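Long-range contacts in DNA translocase coupling protein (Clostridium perfringens, PDB 6O1W), which probably binds ATP and DNA as the coupling ATPase of plasmid conjugation, an FtsK/SpoIIIE-family translocase that would move DNA during transfer: residues K7-Y12 against P29-F34; E44-S49 against K80-I85; Y194-N199 against T260-R265; A200-L205 against T270-C275. One frame throughout, in Å; residues are numbered along the deposited sequence.

Interaction 1: residues K7-Y12 against P29-F34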
loop_
_atom_site.group_PDB
_atom_site.type_symbol
_atom_site.label_atom_id
_atom_site.label_comp_id
_atom_site.label_asym_id
_atom_site.label_seq_id
_atom_site.Cartn_x
_atom_site.Cartn_y
_atom_site.Cartn_z
ATOM N N LYS A 7 -30.019 9.295 19.065
ATOM C CA LYS A 7 -30.404 8.464 17.922
ATOM C C LYS A 7 -29.892 7.031 18.028
ATOM O O LYS A 7 -30.701 6.101 18.031
ATOM C CB LYS A 7 -29.935 9.102 16.595
ATOM C CG LYS A 7 -30.627 8.537 15.353
ATOM C CD LYS A 7 -30.408 9.433 14.132
ATOM C CE LYS A 7 -31.324 9.095 12.979
ATOM N NZ LYS A 7 -32.723 9.544 13.221
ATOM N N ARG A 8 -28.562 6.871 18.138
ATOM C CA ARG A 8 -27.855 5.594 18.219
ATOM C C ARG A 8 -28.365 4.683 19.355
ATOM O O ARG A 8 -28.695 3.523 19.088
ATOM C CB ARG A 8 -26.339 5.818 18.302
ATOM C CG ARG A 8 -25.571 4.627 17.769
ATOM C CD ARG A 8 -24.140 4.955 17.411
ATOM N NE ARG A 8 -24.000 5.616 16.109
ATOM C CZ ARG A 8 -24.000 4.991 14.934
ATOM N NH1 ARG A 8 -24.203 3.680 14.870
ATOM N NH2 ARG A 8 -23.826 5.675 13.814
ATOM N N ASN A 9 -28.487 5.223 20.593
ATOM C CA ASN A 9 -29.007 4.456 21.726
ATOM C C ASN A 9 -30.448 4.013 21.494
ATOM O O ASN A 9 -30.758 2.858 21.748
ATOM C CB ASN A 9 -28.865 5.208 23.063
ATOM C CG ASN A 9 -27.666 4.765 23.875
ATOM O OD1 ASN A 9 -27.333 3.573 23.966
ATOM N ND2 ASN A 9 -26.996 5.718 24.494
ATOM N N ALA A 10 -31.293 4.901 20.946
ATOM C CA ALA A 10 -32.692 4.603 20.629
ATOM C C ALA A 10 -32.777 3.529 19.555
ATOM O O ALA A 10 -33.594 2.630 19.674
ATOM C CB ALA A 10 -33.400 5.862 20.152
ATOM N N GLU A 11 -31.892 3.612 18.540
ATOM C CA GLU A 11 -31.799 2.679 17.425
ATOM C C GLU A 11 -31.342 1.306 17.911
ATOM O O GLU A 11 -31.940 0.323 17.515
ATOM C CB GLU A 11 -30.859 3.230 16.340
ATOM C CG GLU A 11 -30.791 2.388 15.067
ATOM C CD GLU A 11 -29.449 2.297 14.354
ATOM O OE1 GLU A 11 -28.557 3.134 14.623
ATOM O OE2 GLU A 11 -29.298 1.382 13.511
ATOM N N TYR A 12 -30.306 1.232 18.775
ATOM C CA TYR A 12 -29.819 -0.061 19.287
ATOM C C TYR A 12 -30.851 -0.724 20.157
ATOM O O TYR A 12 -31.115 -1.916 19.986
ATOM C CB TYR A 12 -28.506 0.095 20.066
ATOM C CG TYR A 12 -27.308 0.404 19.203
ATOM C CD1 TYR A 12 -27.320 0.146 17.836
ATOM C CD2 TYR A 12 -26.160 0.958 19.750
ATOM C CE1 TYR A 12 -26.222 0.440 17.034
ATOM C CE2 TYR A 12 -25.050 1.234 18.964
ATOM C CZ TYR A 12 -25.082 0.970 17.608
ATOM O OH TYR A 12 -23.983 1.276 16.850
ATOM N N PRO A 29 -28.539 -5.193 25.585
ATOM C CA PRO A 29 -27.173 -4.665 25.764
ATOM C C PRO A 29 -27.114 -3.151 25.912
ATOM O O PRO A 29 -27.928 -2.425 25.342
ATOM C CB PRO A 29 -26.457 -5.134 24.508
ATOM C CG PRO A 29 -27.190 -6.401 24.139
ATOM C CD PRO A 29 -28.614 -6.081 24.408
ATOM N N ILE A 30 -26.176 -2.698 26.743
ATOM C CA ILE A 30 -25.931 -1.299 27.050
ATOM C C ILE A 30 -24.753 -0.805 26.208
ATOM O O ILE A 30 -23.654 -1.330 26.355
ATOM C CB ILE A 30 -25.599 -1.158 28.570
ATOM C CG1 ILE A 30 -26.694 -1.765 29.497
ATOM C CG2 ILE A 30 -25.273 0.294 28.958
ATOM C CD1 ILE A 30 -28.117 -1.169 29.374
ATOM N N LEU A 31 -24.957 0.266 25.410
ATOM C CA LEU A 31 -23.880 0.898 24.656
ATOM C C LEU A 31 -22.941 1.611 25.642
ATOM O O LEU A 31 -23.373 2.531 26.351
ATOM C CB LEU A 31 -24.424 1.910 23.629
ATOM C CG LEU A 31 -23.352 2.646 22.798
ATOM C CD1 LEU A 31 -22.675 1.719 21.818
ATOM C CD2 LEU A 31 -23.934 3.858 22.087
ATOM N N LYS A 32 -21.675 1.162 25.699
ATOM C CA LYS A 32 -20.664 1.755 26.572
ATOM C C LYS A 32 -19.882 2.794 25.803
ATOM O O LYS A 32 -19.564 3.847 26.360
ATOM C CB LYS A 32 -19.717 0.682 27.158
ATOM C CG LYS A 32 -20.398 -0.310 28.116
ATOM C CD LYS A 32 -21.190 0.345 29.290
ATOM C CE LYS A 32 -20.301 0.929 30.373
ATOM N NZ LYS A 32 -19.594 -0.113 31.169
ATOM N N SER A 33 -19.568 2.501 24.521
ATOM C CA SER A 33 -18.830 3.406 23.638
ATOM C C SER A 33 -18.902 3.007 22.178
ATOM O O SER A 33 -18.976 1.823 21.838
ATOM C CB SER A 33 -17.363 3.525 24.057
ATOM O OG SER A 33 -16.692 2.278 24.077
ATOM N N PHE A 34 -18.868 4.023 21.317
ATOM C CA PHE A 34 -18.865 3.903 19.871
ATOM C C PHE A 34 -17.683 4.773 19.414
ATOM O O PHE A 34 -17.760 6.000 19.521
ATOM C CB PHE A 34 -20.198 4.419 19.302
ATOM C CG PHE A 34 -20.359 4.163 17.823
ATOM C CD1 PHE A 34 -19.739 4.986 16.883
ATOM C CD2 PHE A 34 -21.102 3.086 17.366
ATOM C CE1 PHE A 34 -19.848 4.723 15.516
ATOM C CE2 PHE A 34 -21.214 2.827 15.999
ATOM C CZ PHE A 34 -20.609 3.664 15.082
HETATM O O HOH W 1 -27.842 1.476 25.733
#
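Arg8 lays its guanidinium flat over the ring of Phe34, the group centres 4.0 Å apart and the planes turned 27° from each other, a cation-pi stack. CG anti to the backbone N (chi1 -154°) and an extended chi2 bring CD over the ring, 3.9 Å from the Phe34 centroid, as a CH-pi contact; the bend at chi3 then lays the guanidinium on the same face. Tyr12 reaches the edge of that ring, its OH 3.3 Å from Phe34 CE2. Helix 7-18 packs on one face of a four-stranded antiparallel sheet, its segment running at 144° to outermost strand 30-36, in the small N-terminal alpha/beta part of this construct. Three residues earlier in the strand, Leu31 sends CD1 to the edge of the Tyr12 ring, 3.7 Å from Tyr12 CE2, while Leu31 CB lies 3.4 Å from Asn9 OD1. A water donates to Asn9 OD1 at 2.8 Å and accepts from Leu31 N, bridging helix and strand. The Tyr12 ring also meets Phe47 of the next strand edge-to-face.

Interaction 2: residues E44-S49 against K80-I85. With BGC (beta-D-glucopyranose), chain D.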
loop_
_atom_site.group_PDB
_atom_site.type_symbol
_atom_site.label_atom_id
_atom_site.label_comp_id
_atom_site.label_asym_id
_atom_site.label_seq_id
_atom_site.Cartn_x
_atom_site.Cartn_y
_atom_site.Cartn_z
ATOM N N GLU A 44 -15.525 0.696 16.560
ATOM C CA GLU A 44 -15.359 -0.151 17.730
ATOM C C GLU A 44 -16.585 0.135 18.606
ATOM O O GLU A 44 -16.755 1.263 19.101
ATOM C CB GLU A 44 -14.042 0.165 18.460
ATOM C CG GLU A 44 -13.731 -0.786 19.602
ATOM C CD GLU A 44 -12.734 -0.236 20.607
ATOM O OE1 GLU A 44 -13.109 0.672 21.385
ATOM O OE2 GLU A 44 -11.577 -0.715 20.621
ATOM N N ILE A 45 -17.498 -0.852 18.684
ATOM C CA ILE A 45 -18.725 -0.719 19.452
ATOM C C ILE A 45 -18.623 -1.610 20.666
ATOM O O ILE A 45 -18.430 -2.820 20.533
ATOM C CB ILE A 45 -20.014 -0.976 18.637
ATOM C CG1 ILE A 45 -19.911 -0.440 17.184
ATOM C CG2 ILE A 45 -21.217 -0.373 19.361
ATOM C CD1 ILE A 45 -20.983 -1.083 16.209
ATOM N N THR A 46 -18.727 -1.002 21.854
ATOM C CA THR A 46 -18.604 -1.729 23.105
ATOM C C THR A 46 -19.948 -1.800 23.771
ATOM O O THR A 46 -20.585 -0.771 23.995
ATOM C CB THR A 46 -17.527 -1.068 23.988
ATOM O OG1 THR A 46 -16.342 -0.933 23.218
ATOM C CG2 THR A 46 -17.239 -1.852 25.247
ATOM N N PHE A 47 -20.367 -3.026 24.123
ATOM C CA PHE A 47 -21.631 -3.292 24.799
ATOM C C PHE A 47 -21.422 -4.004 26.109
ATOM O O PHE A 47 -20.552 -4.874 26.232
ATOM C CB PHE A 47 -22.567 -4.146 23.914
ATOM C CG PHE A 47 -23.160 -3.435 22.717
ATOM C CD1 PHE A 47 -24.201 -2.515 22.874
ATOM C CD2 PHE A 47 -22.735 -3.732 21.434
ATOM C CE1 PHE A 47 -24.776 -1.890 21.768
ATOM C CE2 PHE A 47 -23.316 -3.112 20.325
ATOM C CZ PHE A 47 -24.315 -2.181 20.500
ATOM N N GLU A 48 -22.282 -3.680 27.070
ATOM C CA GLU A 48 -22.325 -4.353 28.340
ATOM C C GLU A 48 -23.642 -5.107 28.456
ATOM O O GLU A 48 -24.717 -4.518 28.269
ATOM C CB GLU A 48 -22.152 -3.389 29.503
ATOM C CG GLU A 48 -21.876 -4.142 30.794
ATOM C CD GLU A 48 -21.933 -3.319 32.063
ATOM O OE1 GLU A 48 -22.089 -2.080 31.973
ATOM O OE2 GLU A 48 -21.823 -3.923 33.154
ATOM N N SER A 49 -23.558 -6.409 28.783
ATOM C CA SER A 49 -24.734 -7.291 28.954
ATOM C C SER A 49 -24.353 -8.614 29.632
ATOM O O SER A 49 -23.178 -8.933 29.748
ATOM C CB SER A 49 -25.378 -7.603 27.595
ATOM O OG SER A 49 -24.549 -8.482 26.863
ATOM N N LYS A 80 -16.657 -10.864 31.371
ATOM C CA LYS A 80 -17.578 -11.660 30.581
ATOM C C LYS A 80 -18.895 -10.872 30.341
ATOM O O LYS A 80 -19.780 -11.355 29.635
ATOM C CB LYS A 80 -17.791 -13.054 31.209
ATOM C CG LYS A 80 -16.827 -14.132 30.673
ATOM C CD LYS A 80 -15.349 -13.927 31.107
ATOM C CE LYS A 80 -14.356 -14.467 30.106
ATOM N NZ LYS A 80 -13.020 -13.836 30.261
ATOM N N ARG A 81 -18.983 -9.634 30.890
ATOM C CA ARG A 81 -20.106 -8.712 30.700
ATOM C C ARG A 81 -19.854 -7.739 29.528
ATOM O O ARG A 81 -20.765 -7.015 29.143
ATOM C CB ARG A 81 -20.352 -7.883 31.964
ATOM C CG ARG A 81 -21.104 -8.607 33.063
ATOM C CD ARG A 81 -21.433 -7.636 34.184
ATOM N NE ARG A 81 -22.678 -6.911 33.923
ATOM C CZ ARG A 81 -23.864 -7.274 34.398
ATOM N NH1 ARG A 81 -23.974 -8.334 35.192
ATOM N NH2 ARG A 81 -24.947 -6.571 34.100
ATOM N N ILE A 82 -18.630 -7.703 28.993
ATOM C CA ILE A 82 -18.236 -6.765 27.941
ATOM C C ILE A 82 -17.948 -7.447 26.614
ATOM O O ILE A 82 -17.124 -8.363 26.553
ATOM C CB ILE A 82 -17.026 -5.868 28.405
ATOM C CG1 ILE A 82 -17.326 -5.069 29.726
ATOM C CG2 ILE A 82 -16.495 -4.938 27.296
ATOM C CD1 ILE A 82 -18.341 -3.884 29.656
ATOM N N VAL A 83 -18.598 -6.960 25.543
ATOM C CA VAL A 83 -18.313 -7.405 24.177
ATOM C C VAL A 83 -17.878 -6.208 23.364
ATOM O O VAL A 83 -18.353 -5.091 23.587
ATOM C CB VAL A 83 -19.391 -8.266 23.455
ATOM C CG1 VAL A 83 -19.735 -9.511 24.263
ATOM C CG2 VAL A 83 -20.633 -7.455 23.121
ATOM N N ILE A 84 -16.939 -6.432 22.474
ATOM C CA ILE A 84 -16.351 -5.411 21.616
ATOM C C ILE A 84 -16.540 -5.897 20.198
ATOM O O ILE A 84 -16.073 -6.990 19.862
ATOM C CB ILE A 84 -14.842 -5.206 21.943
ATOM C CG1 ILE A 84 -14.635 -4.767 23.422
ATOM C CG2 ILE A 84 -14.190 -4.235 20.927
ATOM C CD1 ILE A 84 -13.196 -4.757 23.951
ATOM N N ILE A 85 -17.232 -5.096 19.382
ATOM C CA ILE A 85 -17.514 -5.431 17.992
ATOM C C ILE A 85 -16.694 -4.492 17.118
ATOM O O ILE A 85 -16.707 -3.274 17.351
ATOM C CB ILE A 85 -19.031 -5.276 17.692
ATOM C CG1 ILE A 85 -19.906 -6.106 18.667
ATOM C CG2 ILE A 85 -19.369 -5.600 16.205
ATOM C CD1 ILE A 85 -21.390 -5.777 18.615
HETATM C C2 BGC D . -8.427 0.127 17.099
HETATM C C3 BGC D . -7.999 1.492 16.561
HETATM C C4 BGC D . -9.158 2.184 15.851
HETATM C C5 BGC D . -10.395 2.207 16.748
HETATM C C6 BGC D . -11.629 2.740 16.058
HETATM C C1 BGC D . -9.697 0.247 17.933
HETATM O O1 BGC D . -10.113 -1.028 18.286
HETATM O O2 BGC D . -7.409 -0.449 17.910
HETATM O O3 BGC D . -6.917 1.328 15.649
HETATM O O4 BGC D . -8.803 3.508 15.456
HETATM O O5 BGC D . -10.717 0.872 17.161
HETATM O O6 BGC D . -12.074 1.859 15.032
#
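Ile45 and Ile85 pair through two backbone bonds, Ile45 N to Ile85 O at 2.9 Å and Ile85 N to Ile45 O at 2.8 Å, in an antiparallel ladder between the two central strands of the four-stranded N-terminal sheet. Phe47 and Val83 repeat the pattern in both directions. Beyond them Ser49 N donates to Arg81 O at 2.9 Å, carrying the ladder past the end of the strands. Thr46 with Ile84 and Glu48 with Ile82 form the non-hydrogen-bonded pairs, where CA-H groups lean on the carbonyl oxygens; Val83 O, for example, takes both Phe47 N and the Thr46 CA-H.

On the face with Ile45 and Val83, Phe47 receives Ile85 CD1 at its ring edge, 3.7 Å from Phe47 CE2. The ring of Phe16 from helix 7-18 meets Phe47 edge-to-face. The other face carries Thr46, Ile82, Ile84 and Glu48. Glu48 splits its carboxylate: OE1 pairs with Lys32, and OE2 takes Arg81 NE in a salt bridge, on its anti side but 23° out of the carboxylate plane, 3.2 Å with a bent N-H (146°). At the other end of the ladder Glu44 CG lies alongside Ile84 CG2. The extended Glu44 chain carries its carboxylate to a bound beta-D-glucopyranose, which Asp37, Ile42 O, Lys318 and Asp319 also hydrogen-bond; the sugar O1 donates to Glu44 OE2 at 2.8 Å.

Interaction 3: residues Y194-N199 against T260-R265. With BGC (beta-D-glucopyranose), chain E.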
loop_
_atom_site.group_PDB
_atom_site.type_symbol
_atom_site.label_atom_id
_atom_site.label_comp_id
_atom_site.label_asym_id
_atom_site.label_seq_id
_atom_site.Cartn_x
_atom_site.Cartn_y
_atom_site.Cartn_z
ATOM N N TYR A 194 24.651 3.564 -11.288
ATOM C CA TYR A 194 24.189 4.256 -12.484
ATOM C C TYR A 194 23.043 5.257 -12.159
ATOM O O TYR A 194 23.071 6.393 -12.644
ATOM C CB TYR A 194 23.711 3.242 -13.542
ATOM C CG TYR A 194 22.870 3.900 -14.618
ATOM C CD1 TYR A 194 23.451 4.735 -15.576
ATOM C CD2 TYR A 194 21.489 3.746 -14.639
ATOM C CE1 TYR A 194 22.674 5.376 -16.544
ATOM C CE2 TYR A 194 20.704 4.370 -15.609
ATOM C CZ TYR A 194 21.295 5.210 -16.536
ATOM O OH TYR A 194 20.514 5.868 -17.453
ATOM N N LEU A 195 22.007 4.808 -11.406
ATOM C CA LEU A 195 20.835 5.616 -11.053
ATOM C C LEU A 195 21.201 6.815 -10.196
ATOM O O LEU A 195 20.651 7.891 -10.401
ATOM C CB LEU A 195 19.779 4.762 -10.341
ATOM C CG LEU A 195 19.071 3.663 -11.127
ATOM C CD1 LEU A 195 18.288 2.758 -10.169
ATOM C CD2 LEU A 195 18.146 4.251 -12.210
ATOM N N VAL A 196 22.147 6.642 -9.262
ATOM C CA VAL A 196 22.655 7.730 -8.410
ATOM C C VAL A 196 23.418 8.784 -9.261
ATOM O O VAL A 196 23.266 9.983 -9.031
ATOM C CB VAL A 196 23.465 7.141 -7.222
ATOM C CG1 VAL A 196 24.657 8.001 -6.827
ATOM C CG2 VAL A 196 22.557 6.926 -6.041
ATOM N N ASP A 197 24.212 8.326 -10.237
ATOM C CA ASP A 197 24.923 9.212 -11.182
ATOM C C ASP A 197 23.905 9.888 -12.122
ATOM O O ASP A 197 24.063 11.068 -12.408
ATOM C CB ASP A 197 25.933 8.407 -12.023
ATOM C CG ASP A 197 27.118 7.863 -11.241
ATOM O OD1 ASP A 197 27.242 8.192 -10.030
ATOM O OD2 ASP A 197 27.904 7.086 -11.821
ATOM N N GLU A 198 22.878 9.142 -12.612
ATOM C CA GLU A 198 21.861 9.716 -13.499
ATOM C C GLU A 198 21.064 10.792 -12.729
ATOM O O GLU A 198 20.741 11.830 -13.292
ATOM C CB GLU A 198 20.925 8.636 -14.097
ATOM C CG GLU A 198 19.787 9.193 -14.952
ATOM C CD GLU A 198 20.160 9.854 -16.274
ATOM O OE1 GLU A 198 21.237 9.524 -16.814
ATOM O OE2 GLU A 198 19.367 10.685 -16.783
ATOM N N ASN A 199 20.786 10.540 -11.446
ATOM C CA ASN A 199 20.116 11.496 -10.584
ATOM C C ASN A 199 20.986 12.763 -10.436
ATOM O O ASN A 199 20.473 13.872 -10.586
ATOM C CB ASN A 199 19.832 10.892 -9.202
ATOM C CG ASN A 199 18.954 11.822 -8.396
ATOM O OD1 ASN A 199 17.805 12.032 -8.711
ATOM N ND2 ASN A 199 19.480 12.448 -7.392
ATOM N N THR A 260 20.687 3.734 -2.554
ATOM C CA THR A 260 19.220 3.747 -2.427
ATOM C C THR A 260 18.754 4.930 -1.592
ATOM O O THR A 260 17.813 5.616 -2.001
ATOM C CB THR A 260 18.696 2.398 -1.898
ATOM O OG1 THR A 260 19.103 1.382 -2.808
ATOM C CG2 THR A 260 17.174 2.353 -1.814
ATOM N N SER A 261 19.440 5.188 -0.458
ATOM C CA SER A 261 19.175 6.282 0.473
ATOM C C SER A 261 19.323 7.619 -0.200
ATOM O O SER A 261 18.427 8.445 -0.077
ATOM C CB SER A 261 20.122 6.215 1.676
ATOM O OG SER A 261 19.798 5.082 2.462
ATOM N N THR A 262 20.447 7.826 -0.925
ATOM C CA THR A 262 20.758 9.048 -1.690
ATOM C C THR A 262 19.684 9.245 -2.768
ATOM O O THR A 262 19.186 10.365 -2.953
ATOM C CB THR A 262 22.171 8.943 -2.295
ATOM O OG1 THR A 262 23.094 8.791 -1.227
ATOM C CG2 THR A 262 22.561 10.158 -3.154
ATOM N N LEU A 263 19.317 8.153 -3.462
ATOM C CA LEU A 263 18.285 8.223 -4.494
ATOM C C LEU A 263 16.964 8.663 -3.898
ATOM O O LEU A 263 16.387 9.626 -4.382
ATOM C CB LEU A 263 18.083 6.864 -5.156
ATOM C CG LEU A 263 18.589 6.636 -6.555
ATOM C CD1 LEU A 263 18.054 5.296 -7.063
ATOM C CD2 LEU A 263 18.205 7.779 -7.504
ATOM N N ALA A 264 16.508 8.000 -2.819
ATOM C CA ALA A 264 15.236 8.306 -2.175
ATOM C C ALA A 264 15.141 9.774 -1.682
ATOM O O ALA A 264 14.132 10.455 -1.893
ATOM C CB ALA A 264 14.990 7.335 -1.030
ATOM N N ARG A 265 16.199 10.253 -1.073
ATOM C CA ARG A 265 16.268 11.587 -0.497
ATOM C C ARG A 265 16.348 12.686 -1.562
ATOM O O ARG A 265 15.680 13.704 -1.413
ATOM C CB ARG A 265 17.472 11.643 0.496
ATOM C CG ARG A 265 17.819 13.015 1.085
ATOM C CD ARG A 265 18.976 12.920 2.075
ATOM N NE ARG A 265 20.197 12.365 1.463
ATOM C CZ ARG A 265 21.144 13.088 0.873
ATOM N NH1 ARG A 265 21.056 14.412 0.839
ATOM N NH2 ARG A 265 22.197 12.494 0.330
HETATM C C2 BGC E . 22.013 1.931 -18.960
HETATM C C3 BGC E . 23.520 1.828 -18.757
HETATM C C4 BGC E . 23.824 1.384 -17.331
HETATM C C5 BGC E . 23.086 0.085 -17.017
HETATM C C6 BGC E . 23.231 -0.341 -15.575
HETATM C C1 BGC E . 21.365 0.593 -18.615
HETATM O O1 BGC E . 19.991 0.669 -18.793
HETATM O O2 BGC E . 21.721 2.295 -20.304
HETATM O O3 BGC E . 24.139 3.077 -19.041
HETATM O O4 BGC E . 25.221 1.185 -17.150
HETATM O O5 BGC E . 21.678 0.248 -17.265
HETATM O O6 BGC E . 22.484 -1.520 -15.317
#
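Leu263 reaches from helix 247-266 into the side of helix 185-209 and carries most of this contact. CB leads off beside the neighbouring helix, and an off-staggered chi1 of -107° swings CG toward it. CG comes first, 4.0 Å from Val196 CG2. From there the two methyls part: CD1 goes to Leu195, 3.7 Å from Leu195 CB and a little farther from its CD1, while CD2 lies 3.9 Å from Asn199 CB and close to the carbonyl oxygen of Leu195. The tip of Leu263 thus sits among Leu195, Val196 and Asn199, about one turn of helix 185-209. Val196 CG2 also reaches Thr262 CB, at 4.3 Å.

The polar ends are served from outside the pair: Asn199 OD1 is hydrogen-bonded to Thr270 OG1, and Thr262 OG1 to Gly258 O one turn back. Tyr194 takes no part in the helix contact; C4 of a bound glucose lies 3.7 Å above one face of its ring, offset toward the rim, and Glu198 CB over the opposite face. Tyr161 and Gln180 are hydrogen-bonded to the same sugar.

The axes of the two segments approach to 9.5 Å, their directions 33° apart. Leu195 also touches Ile229 and Val231, and Leu263 touches Ile272, so both helices cover one face of the central sheet, as in the layered alpha/beta fold of P-loop ATPases.

Interaction 4: residues A200-L205 against T270-C275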
loop_
_atom_site.group_PDB
_atom_site.type_symbol
_atom_site.label_atom_id
_atom_site.label_comp_id
_atom_site.label_asym_id
_atom_site.label_seq_id
_atom_site.Cartn_x
_atom_site.Cartn_y
_atom_site.Cartn_z
ATOM N N ALA A 200 22.294 12.589 -10.184
ATOM C CA ALA A 200 23.255 13.709 -10.023
ATOM C C ALA A 200 23.324 14.557 -11.299
ATOM O O ALA A 200 23.258 15.768 -11.195
ATOM C CB ALA A 200 24.652 13.199 -9.604
ATOM N N LYS A 201 23.321 13.927 -12.486
ATOM C CA LYS A 201 23.314 14.617 -13.790
ATOM C C LYS A 201 22.021 15.436 -14.014
ATOM O O LYS A 201 22.086 16.559 -14.512
ATOM C CB LYS A 201 23.548 13.638 -14.946
ATOM C CG LYS A 201 24.961 13.034 -14.938
ATOM C CD LYS A 201 25.110 11.801 -15.842
ATOM C CE LYS A 201 25.598 12.146 -17.225
ATOM N NZ LYS A 201 25.551 10.976 -18.135
ATOM N N ARG A 202 20.878 14.903 -13.558
ATOM C CA ARG A 202 19.568 15.551 -13.660
ATOM C C ARG A 202 19.465 16.735 -12.723
ATOM O O ARG A 202 19.001 17.786 -13.157
ATOM C CB ARG A 202 18.443 14.547 -13.407
ATOM C CG ARG A 202 18.290 13.561 -14.560
ATOM C CD ARG A 202 17.080 12.645 -14.393
ATOM N NE ARG A 202 17.007 11.739 -15.540
ATOM C CZ ARG A 202 15.918 11.115 -15.956
ATOM N NH1 ARG A 202 14.767 11.258 -15.304
ATOM N NH2 ARG A 202 15.970 10.321 -17.010
ATOM N N LEU A 203 19.987 16.614 -11.476
ATOM C CA LEU A 203 20.000 17.730 -10.519
ATOM C C LEU A 203 20.838 18.884 -11.084
ATOM O O LEU A 203 20.470 20.045 -10.925
ATOM C CB LEU A 203 20.594 17.310 -9.163
ATOM C CG LEU A 203 19.771 16.435 -8.234
ATOM C CD1 LEU A 203 20.601 16.065 -7.000
ATOM C CD2 LEU A 203 18.521 17.151 -7.762
ATOM N N LYS A 204 21.950 18.551 -11.761
ATOM C CA LYS A 204 22.889 19.510 -12.366
ATOM C C LYS A 204 22.147 20.277 -13.492
ATOM O O LYS A 204 22.212 21.506 -13.536
ATOM C CB LYS A 204 24.107 18.718 -12.912
ATOM C CG LYS A 204 25.271 19.532 -13.419
ATOM C CD LYS A 204 26.430 18.603 -13.874
ATOM C CE LYS A 204 27.624 19.369 -14.412
ATOM N NZ LYS A 204 27.292 20.098 -15.677
ATOM N N LEU A 205 21.379 19.553 -14.331
ATOM C CA LEU A 205 20.582 20.147 -15.411
ATOM C C LEU A 205 19.495 21.095 -14.878
ATOM O O LEU A 205 19.313 22.185 -15.418
ATOM C CB LEU A 205 19.970 19.058 -16.309
ATOM C CG LEU A 205 20.951 18.270 -17.204
ATOM C CD1 LEU A 205 20.248 17.070 -17.857
ATOM C CD2 LEU A 205 21.594 19.180 -18.291
ATOM N N THR A 270 13.711 14.962 -10.141
ATOM C CA THR A 270 14.425 14.361 -11.281
ATOM C C THR A 270 13.661 13.253 -12.045
ATOM O O THR A 270 14.147 12.773 -13.073
ATOM C CB THR A 270 15.779 13.858 -10.815
ATOM O OG1 THR A 270 15.557 12.851 -9.848
ATOM C CG2 THR A 270 16.668 14.971 -10.220
ATOM N N GLY A 271 12.479 12.864 -11.572
ATOM C CA GLY A 271 11.703 11.859 -12.284
ATOM C C GLY A 271 12.308 10.467 -12.216
ATOM O O GLY A 271 12.223 9.710 -13.176
ATOM N N ILE A 272 12.919 10.113 -11.086
ATOM C CA ILE A 272 13.403 8.765 -10.812
ATOM C C ILE A 272 12.581 8.288 -9.598
ATOM O O ILE A 272 12.742 8.822 -8.487
ATOM C CB ILE A 272 14.932 8.660 -10.595
ATOM C CG1 ILE A 272 15.730 9.348 -11.745
ATOM C CG2 ILE A 272 15.346 7.186 -10.369
ATOM C CD1 ILE A 272 17.208 9.295 -11.688
ATOM N N ASN A 273 11.713 7.278 -9.811
ATOM C CA ASN A 273 10.785 6.779 -8.803
ATOM C C ASN A 273 11.036 5.352 -8.334
ATOM O O ASN A 273 11.205 4.436 -9.138
ATOM C CB ASN A 273 9.341 6.928 -9.306
ATOM C CG ASN A 273 9.076 8.289 -9.907
ATOM O OD1 ASN A 273 8.934 8.429 -11.104
ATOM N ND2 ASN A 273 9.025 9.325 -9.098
ATOM N N LEU A 274 11.060 5.177 -7.011
ATOM C CA LEU A 274 11.252 3.863 -6.376
ATOM C C LEU A 274 9.910 3.284 -5.950
ATOM O O LEU A 274 9.158 3.976 -5.261
ATOM C CB LEU A 274 12.181 3.984 -5.151
ATOM C CG LEU A 274 13.622 4.356 -5.456
ATOM C CD1 LEU A 274 14.345 4.838 -4.205
ATOM C CD2 LEU A 274 14.369 3.202 -6.104
ATOM N N CYS A 275 9.606 2.050 -6.382
ATOM C CA CYS A 275 8.399 1.293 -6.018
ATOM C C CYS A 275 8.910 0.061 -5.328
ATOM O O CYS A 275 9.472 -0.836 -5.979
ATOM C CB CYS A 275 7.537 0.943 -7.232
ATOM S SG CYS A 275 6.764 2.374 -8.031
#
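Arg202 holds CG beside its own backbone N (chi1 -71°) and then runs straight from CG to NE, which lays the chain along Thr270 and delivers the guanidinium to the main chain just before strand 272-278. With OG1 of Thr270 between backbone N and carbonyl carbon (chi1 62°), CG2 stands anti to the carbonyl carbon and faces the helix: the methyl lies 3.7 Å from Arg202 CB and 3.8 Å from Leu203 CD2. In the P-loop NTPase fold, this joins helix 185-209 to the turn that leads from helix 247-266 into a strand in the parallel part of the mixed central sheet. Gly271, with positive phi, makes the bend there, and Ile272 CG1 passes 4.2 Å from Arg202 NH1. The buried guanidinium is shared out, NE to Glu198 and NH2 to Lys227 O, which fixes its rotation; the Glu198 carboxylate probably balances its charge. The third arm, Arg202 NH1, donates to Thr270 O at 2.8 Å, lying nearly on the extension of that carbonyl bond, with the oxygen in the guanidinium plane.

The four contacts fall into two pairs at opposite sides of the chain's centre. Interactions 1 and 2 share the N-terminal sheet, where strands 30-36 and 43-48 are neighbours: Ile30 N lies 2.8 Å from Glu48 O, and Leu31 CD1 packs 3.5 Å from Ile45 CG2. Interactions 3 and 4, with centres about 7 Å apart, use successive turns of helix 185-209 and meet where Asn199 OD1 lies 2.6 Å from Thr270 OG1. Centres of interactions 2 and 3 are about 52 Å apart, and each has its own glucose, at Glu44 and Tyr194. All four contacts lie away from the P-loop, Gly136 to Ser143, where Gly139, Gly141 and Lys142 contact ATP, which is not bound in this chain.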